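Local coordinates for transcriptional regulator, LYSR family (PDB 4AB5), which probably controls transcription of methionine-biosynthesis genes as a MetR-like DNA-binding regulator, of which this chain is the regulatory domain, at residues 40-45 with 50-55; 98-103 with 122-127; 107-112 with 145-150. One frame throughout, in Å; residues are numbered along the deposited sequence.

Contact 1: residues 40-45 with 50-55; sequences DIVSGF and VGLLLQ
Leu52 carries the whole of the 50-55 side of this contact, resting one methyl group against both Val42 and Phe45. Its CD1 lies 3.8 Å from Val42 CG1, and the same Leu52 CD1 comes within 4.3 Å of Phe45 CD2, approaching that ring obliquely. Leu52 CD2 lies above one face of the Phe45 ring, shifted toward the rim. Val42 presents CG1 because this branch stands anti to the backbone N (chi1 -169°), which carries it off the strand toward the helix. These touches are purely apolar, with no hydrogen bond between the two segments.

Further out, Arg57 touches both Phe45 and Leu52, while Ala13 of strand 8-13 packs on Leu52. Strand 37-42 is held in its sheet by backbone bonds from Asp40 and Val42 to strand 8-13, and on the face away from Leu52 its Ile41 packs on Met24 and Met27 of helix 20-33. At the strand's edge the second subunit intervenes: Asp40 OD1 forms a salt bridge with Arg135 NH2 of that subunit. The short helix has its own anchor in Asp48, whose OD1 accepts from Val50 N. Strand 37-42, helix 50-54 and strand 60-63 form a beta-alpha-beta crossover that passes strand 8-13, as in the first lobe of the periplasmic-binding-protein fold of LysR regulators.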
ATOM      1  N   ASP B  40      14.286   7.131  -9.136  1.00 39.25           N
ATOM      2  CA  ASP B  40      14.120   7.257  -7.689  1.00 38.63           C
ATOM      3  C   ASP B  40      12.737   7.794  -7.350  1.00 42.62           C
ATOM      4  O   ASP B  40      12.101   8.426  -8.197  1.00 41.23           O
ATOM      5  CB  ASP B  40      15.211   8.164  -7.074  1.00 41.09           C
ATOM      6  CG  ASP B  40      15.525   7.880  -5.611  1.00 50.48           C
ATOM      7  OD1 ASP B  40      15.020   6.870  -5.077  1.00 51.97           O
ATOM      8  OD2 ASP B  40      16.309   8.640  -5.015  1.00 55.53           O
ATOM      9  N   ILE B  41      12.262   7.511  -6.118  1.00 40.78           N
ATOM     10  CA  ILE B  41      10.981   7.993  -5.596  1.00 41.31           C
ATOM     11  C   ILE B  41      11.301   8.848  -4.387  1.00 50.37           C
ATOM     12  O   ILE B  41      11.959   8.371  -3.467  1.00 49.17           O
ATOM     13  CB  ILE B  41       9.960   6.857  -5.274  1.00 43.33           C
ATOM     14  CG1 ILE B  41       9.673   5.974  -6.521  1.00 42.77           C
ATOM     15  CG2 ILE B  41       8.649   7.447  -4.694  1.00 43.31           C
ATOM     16  CD1 ILE B  41       9.353   4.547  -6.234  1.00 45.08           C
ATOM     17  N   VAL B  42      10.886  10.125  -4.419  1.00 52.77           N
ATOM     18  CA  VAL B  42      11.089  11.097  -3.336  1.00 55.68           C
ATOM     19  C   VAL B  42       9.707  11.337  -2.691  1.00 63.79           C
ATOM     20  O   VAL B  42       8.870  12.035  -3.263  1.00 63.98           O
ATOM     21  CB  VAL B  42      11.761  12.409  -3.848  1.00 61.54           C
ATOM     22  CG1 VAL B  42      12.220  13.285  -2.684  1.00 62.65           C
ATOM     23  CG2 VAL B  42      12.935  12.111  -4.782  1.00 61.44           C
ATOM     24  N   SER B  43       9.475  10.747  -1.500  1.00 63.92           N
ATOM     25  CA  SER B  43       8.176  10.819  -0.804  1.00 65.04           C
ATOM     26  C   SER B  43       8.249  10.947   0.736  1.00 72.06           C
ATOM     27  O   SER B  43       9.332  11.150   1.291  1.00 72.44           O
ATOM     28  CB  SER B  43       7.301   9.627  -1.205  1.00 67.48           C
ATOM     29  OG  SER B  43       7.922   8.384  -0.914  1.00 76.66           O
ATOM     30  N   GLY B  44       7.079  10.855   1.386  1.00 70.51           N
ATOM     31  CA  GLY B  44       6.915  10.891   2.838  1.00 71.87           C
ATOM     32  C   GLY B  44       6.741  12.249   3.501  1.00 79.43           C
ATOM     33  O   GLY B  44       6.084  12.336   4.543  1.00 79.18           O
ATOM     34  N   PHE B  45       7.338  13.311   2.913  1.00 78.43           N
ATOM     35  CA  PHE B  45       7.336  14.698   3.411  1.00 80.43           C
ATOM     36  C   PHE B  45       5.975  15.283   3.838  1.00 85.71           C
ATOM     37  O   PHE B  45       5.952  16.203   4.668  1.00 86.43           O
ATOM     38  CB  PHE B  45       8.048  15.643   2.423  1.00 83.21           C
ATOM     39  CG  PHE B  45       9.480  15.265   2.116  1.00 85.30           C
ATOM     40  CD1 PHE B  45      10.519  15.694   2.932  1.00 89.94           C
ATOM     41  CD2 PHE B  45       9.788  14.481   1.009  1.00 86.57           C
ATOM     42  CE1 PHE B  45      11.843  15.339   2.652  1.00 91.23           C
ATOM     43  CE2 PHE B  45      11.109  14.120   0.734  1.00 89.83           C
ATOM     44  CZ  PHE B  45      12.129  14.557   1.553  1.00 89.21           C
ATOM     45  N   VAL B  50       6.266  20.370  -5.437  1.00 58.02           N
ATOM     46  CA  VAL B  50       6.760  21.417  -6.342  1.00 57.51           C
ATOM     47  C   VAL B  50       8.037  22.075  -5.758  1.00 60.45           C
ATOM     48  O   VAL B  50       8.965  22.408  -6.507  1.00 59.67           O
ATOM     49  CB  VAL B  50       5.645  22.442  -6.714  1.00 61.42           C
ATOM     50  CG1 VAL B  50       6.202  23.653  -7.469  1.00 62.59           C
ATOM     51  CG2 VAL B  50       4.542  21.776  -7.531  1.00 60.32           C
ATOM     52  N   GLY B  51       8.073  22.207  -4.430  1.00 55.44           N
ATOM     53  CA  GLY B  51       9.202  22.775  -3.705  1.00 55.26           C
ATOM     54  C   GLY B  51      10.486  22.010  -3.938  1.00 56.00           C
ATOM     55  O   GLY B  51      11.537  22.614  -4.148  1.00 56.15           O
ATOM     56  N   LEU B  52      10.391  20.667  -3.950  1.00 50.79           N
ATOM     57  CA  LEU B  52      11.516  19.755  -4.177  1.00 49.37           C
ATOM     58  C   LEU B  52      12.172  19.981  -5.543  1.00 53.82           C
ATOM     59  O   LEU B  52      13.388  19.840  -5.651  1.00 53.33           O
ATOM     60  CB  LEU B  52      11.084  18.297  -4.050  1.00 47.42           C
ATOM     61  CG  LEU B  52      10.811  17.702  -2.660  1.00 51.35           C
ATOM     62  CD1 LEU B  52      10.082  16.425  -2.813  1.00 48.63           C
ATOM     63  CD2 LEU B  52      12.073  17.464  -1.815  1.00 54.82           C
ATOM     64  N   LEU B  53      11.371  20.354  -6.571  1.00 51.12           N
ATOM     65  CA  LEU B  53      11.847  20.662  -7.934  1.00 51.39           C
ATOM     66  C   LEU B  53      12.715  21.913  -7.911  1.00 57.33           C
ATOM     67  O   LEU B  53      13.822  21.901  -8.453  1.00 57.51           O
ATOM     68  CB  LEU B  53      10.680  20.870  -8.927  1.00 50.93           C
ATOM     69  CG  LEU B  53       9.719  19.717  -9.169  1.00 52.91           C
ATOM     70  CD1 LEU B  53       8.515  20.182  -9.945  1.00 52.34           C
ATOM     71  CD2 LEU B  53      10.390  18.606  -9.921  1.00 55.11           C
ATOM     72  N   LEU B  54      12.220  22.982  -7.252  1.00 56.01           N
ATOM     73  CA  LEU B  54      12.920  24.257  -7.095  1.00 57.64           C
ATOM     74  C   LEU B  54      14.226  24.022  -6.340  1.00 61.09           C
ATOM     75  O   LEU B  54      15.251  24.586  -6.703  1.00 61.01           O
ATOM     76  CB  LEU B  54      12.046  25.261  -6.318  1.00 58.99           C
ATOM     77  CG  LEU B  54      10.678  25.628  -6.901  1.00 64.30           C
ATOM     78  CD1 LEU B  54       9.812  26.308  -5.855  1.00 65.57           C
ATOM     79  CD2 LEU B  54      10.813  26.536  -8.094  1.00 68.03           C
ATOM     80  N   GLN B  55      14.188  23.130  -5.334  1.00 57.12           N
ATOM     81  CA  GLN B  55      15.328  22.775  -4.494  1.00 57.37           C
ATOM     82  C   GLN B  55      16.294  21.757  -5.121  1.00 60.75           C
ATOM     83  O   GLN B  55      17.279  21.397  -4.473  1.00 60.95           O
ATOM     84  CB  GLN B  55      14.840  22.302  -3.118  1.00 57.93           C
ATOM     85  CG  GLN B  55      14.326  23.433  -2.244  1.00 70.16           C
ATOM     86  CD  GLN B  55      13.646  22.944  -0.993  1.00 88.55           C
ATOM     87  OE1 GLN B  55      13.574  21.746  -0.706  1.00 83.57           O
ATOM     88  NE2 GLN B  55      13.126  23.876  -0.214  1.00 84.66           N
TER

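Contact 2: residues 98-103 with 122-127; sequences WTAEDF and KKILIP
Leu125 meets Phe103 and Ala100 with a single methyl at the end of its side chain. Its CB and CG serve as a stem that touches neither residue, but the chain then bends so that CD1 comes over one face of the Phe103 ring, 4.0 Å from Phe103 CD1. The two side chains cross at about a right angle. Leu125 CD1 also skirts Ala100 O, at 4.4 Å, whereas the other branch, CD2, heads for strand 108-110.

One residue back, Ile124 CG2 stands anti to the backbone N and rests 3.7 Å from Ala100 CB; Thr176 and Leu180 of strand 171-189 also pack on Ile124. The turn that offers Ala100 and Phe103 is fixed internally. Thr99 N donates to Asp102 OD2 (2.8 Å, N-H...O angle 156°) from above the carboxylate plane, and Asp102 N returns a bond to Thr99 O. Lys95 makes a salt bridge to the same Asp102 OD2, and a second salt bridge, Glu101 to Lys128, ties the turn to the residue just past 122-127. The Thr99-Asp102 bonds close a compact turn that packs on helix 119-125 in the second lobe of the LysR regulatory domain.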
ATOM      1  N   TRP B  98     -24.526  12.332  -2.895  1.00 41.96           N
ATOM      2  CA  TRP B  98     -24.214  12.724  -1.522  1.00 40.05           C
ATOM      3  C   TRP B  98     -23.853  14.203  -1.469  1.00 45.54           C
ATOM      4  O   TRP B  98     -22.903  14.632  -2.134  1.00 46.58           O
ATOM      5  CB  TRP B  98     -23.063  11.887  -0.940  1.00 36.72           C
ATOM      6  CG  TRP B  98     -23.320  10.410  -0.842  1.00 36.25           C
ATOM      7  CD1 TRP B  98     -24.497   9.758  -1.069  1.00 39.33           C
ATOM      8  CD2 TRP B  98     -22.373   9.404  -0.454  1.00 34.57           C
ATOM      9  NE1 TRP B  98     -24.341   8.408  -0.857  1.00 37.54           N
ATOM     10  CE2 TRP B  98     -23.051   8.165  -0.465  1.00 37.93           C
ATOM     11  CE3 TRP B  98     -21.017   9.431  -0.082  1.00 34.87           C
ATOM     12  CZ2 TRP B  98     -22.408   6.957  -0.160  1.00 35.91           C
ATOM     13  CZ3 TRP B  98     -20.393   8.238   0.257  1.00 35.00           C
ATOM     14  CH2 TRP B  98     -21.083   7.020   0.210  1.00 35.05           C
ATOM     15  N   THR B  99     -24.619  14.991  -0.695  1.00 41.51           N
ATOM     16  CA  THR B  99     -24.349  16.422  -0.503  1.00 41.73           C
ATOM     17  C   THR B  99     -23.263  16.519   0.577  1.00 44.96           C
ATOM     18  O   THR B  99     -23.055  15.546   1.306  1.00 44.57           O
ATOM     19  CB  THR B  99     -25.636  17.176  -0.063  1.00 48.97           C
ATOM     20  OG1 THR B  99     -26.061  16.707   1.217  1.00 46.72           O
ATOM     21  CG2 THR B  99     -26.778  17.055  -1.066  1.00 46.67           C
ATOM     22  N   ALA B 100     -22.600  17.676   0.712  1.00 41.77           N
ATOM     23  CA  ALA B 100     -21.578  17.910   1.741  1.00 41.45           C
ATOM     24  C   ALA B 100     -22.121  17.585   3.154  1.00 46.31           C
ATOM     25  O   ALA B 100     -21.423  16.953   3.954  1.00 46.27           O
ATOM     26  CB  ALA B 100     -21.102  19.353   1.680  1.00 43.55           C
ATOM     27  N   GLU B 101     -23.396  17.951   3.412  1.00 42.40           N
ATOM     28  CA  GLU B 101     -24.133  17.725   4.663  1.00 41.63           C
ATOM     29  C   GLU B 101     -24.345  16.238   5.010  1.00 43.85           C
ATOM     30  O   GLU B 101     -24.530  15.918   6.185  1.00 43.10           O
ATOM     31  CB  GLU B 101     -25.486  18.460   4.627  1.00 44.14           C
ATOM     32  CG  GLU B 101     -25.395  19.979   4.753  1.00 53.23           C
ATOM     33  CD  GLU B 101     -24.939  20.785   3.547  1.00 75.60           C
ATOM     34  OE1 GLU B 101     -24.854  20.219   2.432  1.00 72.58           O
ATOM     35  OE2 GLU B 101     -24.664  21.996   3.723  1.00 69.87           O
ATOM     36  N   ASP B 102     -24.312  15.331   4.003  1.00 39.54           N
ATOM     37  CA  ASP B 102     -24.477  13.880   4.204  1.00 37.64           C
ATOM     38  C   ASP B 102     -23.271  13.230   4.901  1.00 41.35           C
ATOM     39  O   ASP B 102     -23.389  12.121   5.423  1.00 40.29           O
ATOM     40  CB  ASP B 102     -24.817  13.159   2.885  1.00 38.76           C
ATOM     41  CG  ASP B 102     -26.171  13.506   2.292  1.00 51.75           C
ATOM     42  OD1 ASP B 102     -27.141  13.663   3.066  1.00 56.37           O
ATOM     43  OD2 ASP B 102     -26.274  13.576   1.053  1.00 54.44           O
ATOM     44  N   PHE B 103     -22.130  13.941   4.924  1.00 38.64           N
ATOM     45  CA  PHE B 103     -20.877  13.536   5.550  1.00 37.73           C
ATOM     46  C   PHE B 103     -20.823  13.900   7.047  1.00 42.83           C
ATOM     47  O   PHE B 103     -20.011  13.319   7.763  1.00 42.11           O
ATOM     48  CB  PHE B 103     -19.689  14.183   4.812  1.00 39.84           C
ATOM     49  CG  PHE B 103     -19.499  13.739   3.378  1.00 41.07           C
ATOM     50  CD1 PHE B 103     -20.168  14.378   2.340  1.00 43.17           C
ATOM     51  CD2 PHE B 103     -18.641  12.685   3.065  1.00 42.58           C
ATOM     52  CE1 PHE B 103     -19.998  13.961   1.018  1.00 45.27           C
ATOM     53  CE2 PHE B 103     -18.474  12.267   1.743  1.00 42.50           C
ATOM     54  CZ  PHE B 103     -19.150  12.909   0.730  1.00 42.41           C
ATOM     55  N   LYS B 122     -10.837  19.334   1.114  1.00 51.11           N
ATOM     56  CA  LYS B 122     -10.386  20.610   0.553  1.00 51.79           C
ATOM     57  C   LYS B 122     -11.433  21.343  -0.317  1.00 56.08           C
ATOM     58  O   LYS B 122     -11.679  22.536  -0.098  1.00 57.74           O
ATOM     59  CB  LYS B 122      -9.045  20.426  -0.198  1.00 53.20           C
ATOM     60  CG  LYS B 122      -8.550  21.648  -0.976  1.00 67.46           C
ATOM     61  CD  LYS B 122      -7.067  21.578  -1.314  1.00 74.86           C
ATOM     62  CE  LYS B 122      -6.791  20.929  -2.644  1.00 86.09           C
ATOM     63  NZ  LYS B 122      -5.345  20.984  -3.004  1.00 96.44           N
ATOM     64  N   LYS B 123     -12.010  20.640  -1.308  1.00 49.58           N
ATOM     65  CA  LYS B 123     -12.949  21.214  -2.275  1.00 49.27           C
ATOM     66  C   LYS B 123     -14.410  21.251  -1.847  1.00 52.18           C
ATOM     67  O   LYS B 123     -15.196  21.941  -2.497  1.00 52.84           O
ATOM     68  CB  LYS B 123     -12.851  20.464  -3.620  1.00 50.70           C
ATOM     69  CG  LYS B 123     -11.517  20.608  -4.346  1.00 58.56           C
ATOM     70  CD  LYS B 123     -11.339  19.509  -5.374  1.00 63.55           C
ATOM     71  CE  LYS B 123     -10.564  19.995  -6.572  1.00 73.19           C
ATOM     72  NZ  LYS B 123     -10.145  18.875  -7.451  1.00 74.37           N
ATOM     73  N   ILE B 124     -14.803  20.471  -0.823  1.00 47.24           N
ATOM     74  CA  ILE B 124     -16.217  20.339  -0.449  1.00 46.83           C
ATOM     75  C   ILE B 124     -16.549  20.578   1.031  1.00 51.88           C
ATOM     76  O   ILE B 124     -17.452  21.357   1.335  1.00 54.30           O
ATOM     77  CB  ILE B 124     -16.760  18.954  -0.964  1.00 48.20           C
ATOM     78  CG1 ILE B 124     -16.355  18.669  -2.456  1.00 48.61           C
ATOM     79  CG2 ILE B 124     -18.260  18.730  -0.664  1.00 47.61           C
ATOM     80  CD1 ILE B 124     -17.448  18.264  -3.493  1.00 58.96           C
ATOM     81  N   LEU B 125     -15.861  19.868   1.927  1.00 46.39           N
ATOM     82  CA  LEU B 125     -16.089  19.845   3.372  1.00 45.32           C
ATOM     83  C   LEU B 125     -15.575  21.095   4.098  1.00 49.79           C
ATOM     84  O   LEU B 125     -16.384  21.802   4.701  1.00 50.40           O
ATOM     85  CB  LEU B 125     -15.466  18.555   3.959  1.00 43.64           C
ATOM     86  CG  LEU B 125     -16.280  17.240   3.994  1.00 46.33           C
ATOM     87  CD1 LEU B 125     -17.211  17.067   2.803  1.00 45.80           C
ATOM     88  CD2 LEU B 125     -15.366  16.056   4.099  1.00 47.10           C
ATOM     89  N   ILE B 126     -14.242  21.361   4.050  1.00 45.33           N
ATOM     90  CA  ILE B 126     -13.597  22.520   4.689  1.00 46.27           C
ATOM     91  C   ILE B 126     -14.339  23.833   4.346  1.00 52.08           C
ATOM     92  O   ILE B 126     -14.732  24.513   5.301  1.00 53.56           O
ATOM     93  CB  ILE B 126     -12.055  22.597   4.445  1.00 48.83           C
ATOM     94  CG1 ILE B 126     -11.306  21.381   5.036  1.00 47.16           C
ATOM     95  CG2 ILE B 126     -11.441  23.937   4.910  1.00 51.79           C
ATOM     96  CD1 ILE B 126     -10.049  21.177   4.385  1.00 51.48           C
ATOM     97  N   PRO B 127     -14.645  24.164   3.048  1.00 48.95           N
ATOM     98  CA  PRO B 127     -15.373  25.416   2.762  1.00 50.35           C
ATOM     99  C   PRO B 127     -16.773  25.515   3.347  1.00 55.02           C
ATOM    100  O   PRO B 127     -17.269  26.627   3.527  1.00 56.86           O
ATOM    101  CB  PRO B 127     -15.399  25.486   1.229  1.00 52.28           C
ATOM    102  CG  PRO B 127     -15.124  24.138   0.759  1.00 55.02           C
ATOM    103  CD  PRO B 127     -14.258  23.490   1.786  1.00 49.83           C
TER

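Contact 3: residues 107-112 with 145-150; sequences TLITYP and QLVASR
Ile109 reaches helix 140-148 through its terminal methyl, which settles against two consecutive helix residues. Ile109 CD1 is 3.7 Å from Val147 CG2 and 3.8 Å from Leu146 CB. With CG1 beside the backbone N and the outer torsion extended (chi2 155°), the isoleucine holds that methyl well clear of the strand. Ile143, one turn earlier on the helix, also packs on Ile109, and Ala154 packs on Val147.

Backbone hydrogen bonds join Leu108 and Thr110 to Arg135, making strand 108-110 the parallel partner of strand 134-136. The contact thus sets a helix on a parallel sheet, the alpha/beta layering of the second lobe of the periplasmic-binding-protein fold.

Polar bonds finish the helix and the strand end. Ser149 OG donates to Gln145 O at 2.7 Å, tilted 21° from the carbonyl plane, and a Schellman motif with Arg150 at positive phi closes the helix: Arg150 N bonds Val147 O, and Arg151 N bonds Leu146 O. Thr110 OG1 donates to Tyr111 O from above the carbonyl plane, while the Tyr111 ring stacks with His17 and its OH bonds Thr140 OG1. Between subunits, Gln145 OE1 accepts from Arg31 NH2 of the second subunit.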
ATOM      1  N   THR B 107     -18.249   8.605   9.790  1.00 38.03           N
ATOM      2  CA  THR B 107     -16.799   8.483   9.986  1.00 35.85           C
ATOM      3  C   THR B 107     -16.195   8.453   8.576  1.00 38.29           C
ATOM      4  O   THR B 107     -16.649   7.679   7.735  1.00 38.72           O
ATOM      5  CB  THR B 107     -16.467   7.201  10.814  1.00 34.84           C
ATOM      6  OG1 THR B 107     -16.865   7.397  12.171  1.00 33.24           O
ATOM      7  CG2 THR B 107     -14.984   6.827  10.787  1.00 27.00           C
ATOM      8  N   LEU B 108     -15.194   9.300   8.310  1.00 33.83           N
ATOM      9  CA  LEU B 108     -14.539   9.361   7.010  1.00 32.91           C
ATOM     10  C   LEU B 108     -13.204   8.604   7.036  1.00 36.03           C
ATOM     11  O   LEU B 108     -12.345   8.891   7.871  1.00 35.35           O
ATOM     12  CB  LEU B 108     -14.359  10.833   6.554  1.00 33.71           C
ATOM     13  CG  LEU B 108     -13.875  11.083   5.097  1.00 36.94           C
ATOM     14  CD1 LEU B 108     -14.887  10.584   4.061  1.00 36.45           C
ATOM     15  CD2 LEU B 108     -13.584  12.544   4.869  1.00 35.91           C
ATOM     16  N   ILE B 109     -13.052   7.617   6.143  1.00 32.34           N
ATOM     17  CA  ILE B 109     -11.819   6.831   6.022  1.00 31.45           C
ATOM     18  C   ILE B 109     -10.967   7.407   4.895  1.00 36.13           C
ATOM     19  O   ILE B 109     -11.437   7.533   3.766  1.00 35.63           O
ATOM     20  CB  ILE B 109     -12.058   5.297   5.938  1.00 33.19           C
ATOM     21  CG1 ILE B 109     -13.077   4.849   7.013  1.00 32.99           C
ATOM     22  CG2 ILE B 109     -10.726   4.528   6.084  1.00 32.41           C
ATOM     23  CD1 ILE B 109     -13.800   3.624   6.705  1.00 39.99           C
ATOM     24  N   THR B 110      -9.755   7.877   5.244  1.00 34.00           N
ATOM     25  CA  THR B 110      -8.816   8.530   4.324  1.00 34.17           C
ATOM     26  C   THR B 110      -7.395   7.986   4.514  1.00 36.78           C
ATOM     27  O   THR B 110      -7.143   7.210   5.438  1.00 34.55           O
ATOM     28  CB  THR B 110      -8.777  10.071   4.593  1.00 45.45           C
ATOM     29  OG1 THR B 110      -8.014  10.351   5.771  1.00 47.89           O
ATOM     30  CG2 THR B 110     -10.154  10.721   4.698  1.00 44.37           C
ATOM     31  N   TYR B 111      -6.451   8.469   3.681  1.00 34.80           N
ATOM     32  CA  TYR B 111      -5.023   8.177   3.815  1.00 34.29           C
ATOM     33  C   TYR B 111      -4.489   9.062   4.957  1.00 39.52           C
ATOM     34  O   TYR B 111      -5.093  10.108   5.223  1.00 37.88           O
ATOM     35  CB  TYR B 111      -4.273   8.416   2.496  1.00 34.42           C
ATOM     36  CG  TYR B 111      -4.775   7.524   1.386  1.00 33.95           C
ATOM     37  CD1 TYR B 111      -4.519   6.155   1.393  1.00 34.88           C
ATOM     38  CD2 TYR B 111      -5.562   8.033   0.357  1.00 34.78           C
ATOM     39  CE1 TYR B 111      -5.002   5.321   0.383  1.00 35.23           C
ATOM     40  CE2 TYR B 111      -6.058   7.206  -0.656  1.00 35.31           C
ATOM     41  CZ  TYR B 111      -5.774   5.851  -0.637  1.00 43.22           C
ATOM     42  OH  TYR B 111      -6.255   5.030  -1.629  1.00 47.07           O
ATOM     43  N   PRO B 112      -3.429   8.646   5.703  1.00 38.65           N
ATOM     44  CA  PRO B 112      -2.974   9.449   6.859  1.00 40.49           C
ATOM     45  C   PRO B 112      -2.141  10.636   6.403  1.00 46.32           C
ATOM     46  O   PRO B 112      -0.904  10.640   6.467  1.00 47.44           O
ATOM     47  CB  PRO B 112      -2.182   8.437   7.711  1.00 41.89           C
ATOM     48  CG  PRO B 112      -2.365   7.103   7.027  1.00 44.26           C
ATOM     49  CD  PRO B 112      -2.623   7.420   5.592  1.00 39.12           C
ATOM     50  N   GLN B 145     -12.163  -2.630   2.981  1.00 21.79           N
ATOM     51  CA  GLN B 145     -12.666  -3.605   3.971  1.00 21.02           C
ATOM     52  C   GLN B 145     -13.308  -2.952   5.182  1.00 23.56           C
ATOM     53  O   GLN B 145     -14.265  -3.488   5.715  1.00 22.36           O
ATOM     54  CB  GLN B 145     -11.601  -4.629   4.388  1.00 22.04           C
ATOM     55  CG  GLN B 145     -11.170  -5.585   3.275  1.00 25.70           C
ATOM     56  CD  GLN B 145     -12.302  -6.329   2.602  1.00 38.58           C
ATOM     57  OE1 GLN B 145     -13.248  -6.795   3.236  1.00 29.56           O
ATOM     58  NE2 GLN B 145     -12.201  -6.488   1.297  1.00 33.83           N
ATOM     59  N   LEU B 146     -12.800  -1.776   5.585  1.00 21.74           N
ATOM     60  CA  LEU B 146     -13.336  -0.980   6.684  1.00 22.70           C
ATOM     61  C   LEU B 146     -14.688  -0.371   6.275  1.00 27.81           C
ATOM     62  O   LEU B 146     -15.641  -0.404   7.061  1.00 27.06           O
ATOM     63  CB  LEU B 146     -12.342   0.121   7.088  1.00 23.18           C
ATOM     64  CG  LEU B 146     -11.140  -0.302   7.930  1.00 27.31           C
ATOM     65  CD1 LEU B 146     -10.186   0.847   8.086  1.00 27.42           C
ATOM     66  CD2 LEU B 146     -11.558  -0.824   9.294  1.00 31.00           C
ATOM     67  N   VAL B 147     -14.780   0.132   5.025  1.00 25.39           N
ATOM     68  CA  VAL B 147     -16.017   0.685   4.466  1.00 26.48           C
ATOM     69  C   VAL B 147     -17.091  -0.439   4.394  1.00 31.03           C
ATOM     70  O   VAL B 147     -18.200  -0.256   4.895  1.00 31.58           O
ATOM     71  CB  VAL B 147     -15.789   1.423   3.105  1.00 30.63           C
ATOM     72  CG1 VAL B 147     -17.106   1.851   2.481  1.00 30.58           C
ATOM     73  CG2 VAL B 147     -14.887   2.645   3.276  1.00 30.73           C
ATOM     74  N   ALA B 148     -16.717  -1.614   3.841  1.00 26.95           N
ATOM     75  CA  ALA B 148     -17.571  -2.805   3.689  1.00 25.46           C
ATOM     76  C   ALA B 148     -18.114  -3.349   5.015  1.00 28.86           C
ATOM     77  O   ALA B 148     -19.203  -3.934   5.047  1.00 28.45           O
ATOM     78  CB  ALA B 148     -16.814  -3.893   2.950  1.00 25.19           C
ATOM     79  N   SER B 149     -17.349  -3.160   6.106  1.00 24.96           N
ATOM     80  CA  SER B 149     -17.695  -3.604   7.465  1.00 23.60           C
ATOM     81  C   SER B 149     -18.497  -2.522   8.217  1.00 27.37           C
ATOM     82  O   SER B 149     -18.734  -2.657   9.422  1.00 27.25           O
ATOM     83  CB  SER B 149     -16.429  -3.971   8.234  1.00 25.65           C
ATOM     84  OG  SER B 149     -15.678  -4.960   7.542  1.00 35.30           O
ATOM     85  N   ARG B 150     -18.932  -1.461   7.485  1.00 24.37           N
ATOM     86  CA  ARG B 150     -19.704  -0.309   7.977  1.00 25.10           C
ATOM     87  C   ARG B 150     -18.961   0.506   9.041  1.00 27.62           C
ATOM     88  O   ARG B 150     -19.586   1.122   9.903  1.00 27.00           O
ATOM     89  CB  ARG B 150     -21.131  -0.715   8.416  1.00 28.45           C
ATOM     90  CG  ARG B 150     -22.079  -0.972   7.251  1.00 43.72           C
ATOM     91  CD  ARG B 150     -23.517  -1.204   7.682  1.00 65.07           C
ATOM     92  NE  ARG B 150     -24.142   0.018   8.206  1.00 80.31           N
ATOM     93  CZ  ARG B 150     -25.419   0.123   8.557  1.00 97.27           C
ATOM     94  NH1 ARG B 150     -26.238  -0.914   8.436  1.00 87.71           N
ATOM     95  NH2 ARG B 150     -25.889   1.268   9.034  1.00 85.21           N
TER

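In the fold
Contact 1 closes before the other two open and lies in the first lobe, its centre about 30 Å from that of contact 2 and 29 Å from that of contact 3. Contacts 2 and 3 alternate along the chain and share the second lobe, with centres about 17 Å apart. They touch directly, Leu125 CD2 lying 4.0 Å from Leu108 CD2, so helices 119-125 and 140-148 both pack against strand 108-110. Although contacts 1 and 3 do not touch within one chain, they meet across the dimer: Ile41 and Asp40 pack on Leu146 of the second subunit, bringing the first lobe of one copy against the second lobe of the other.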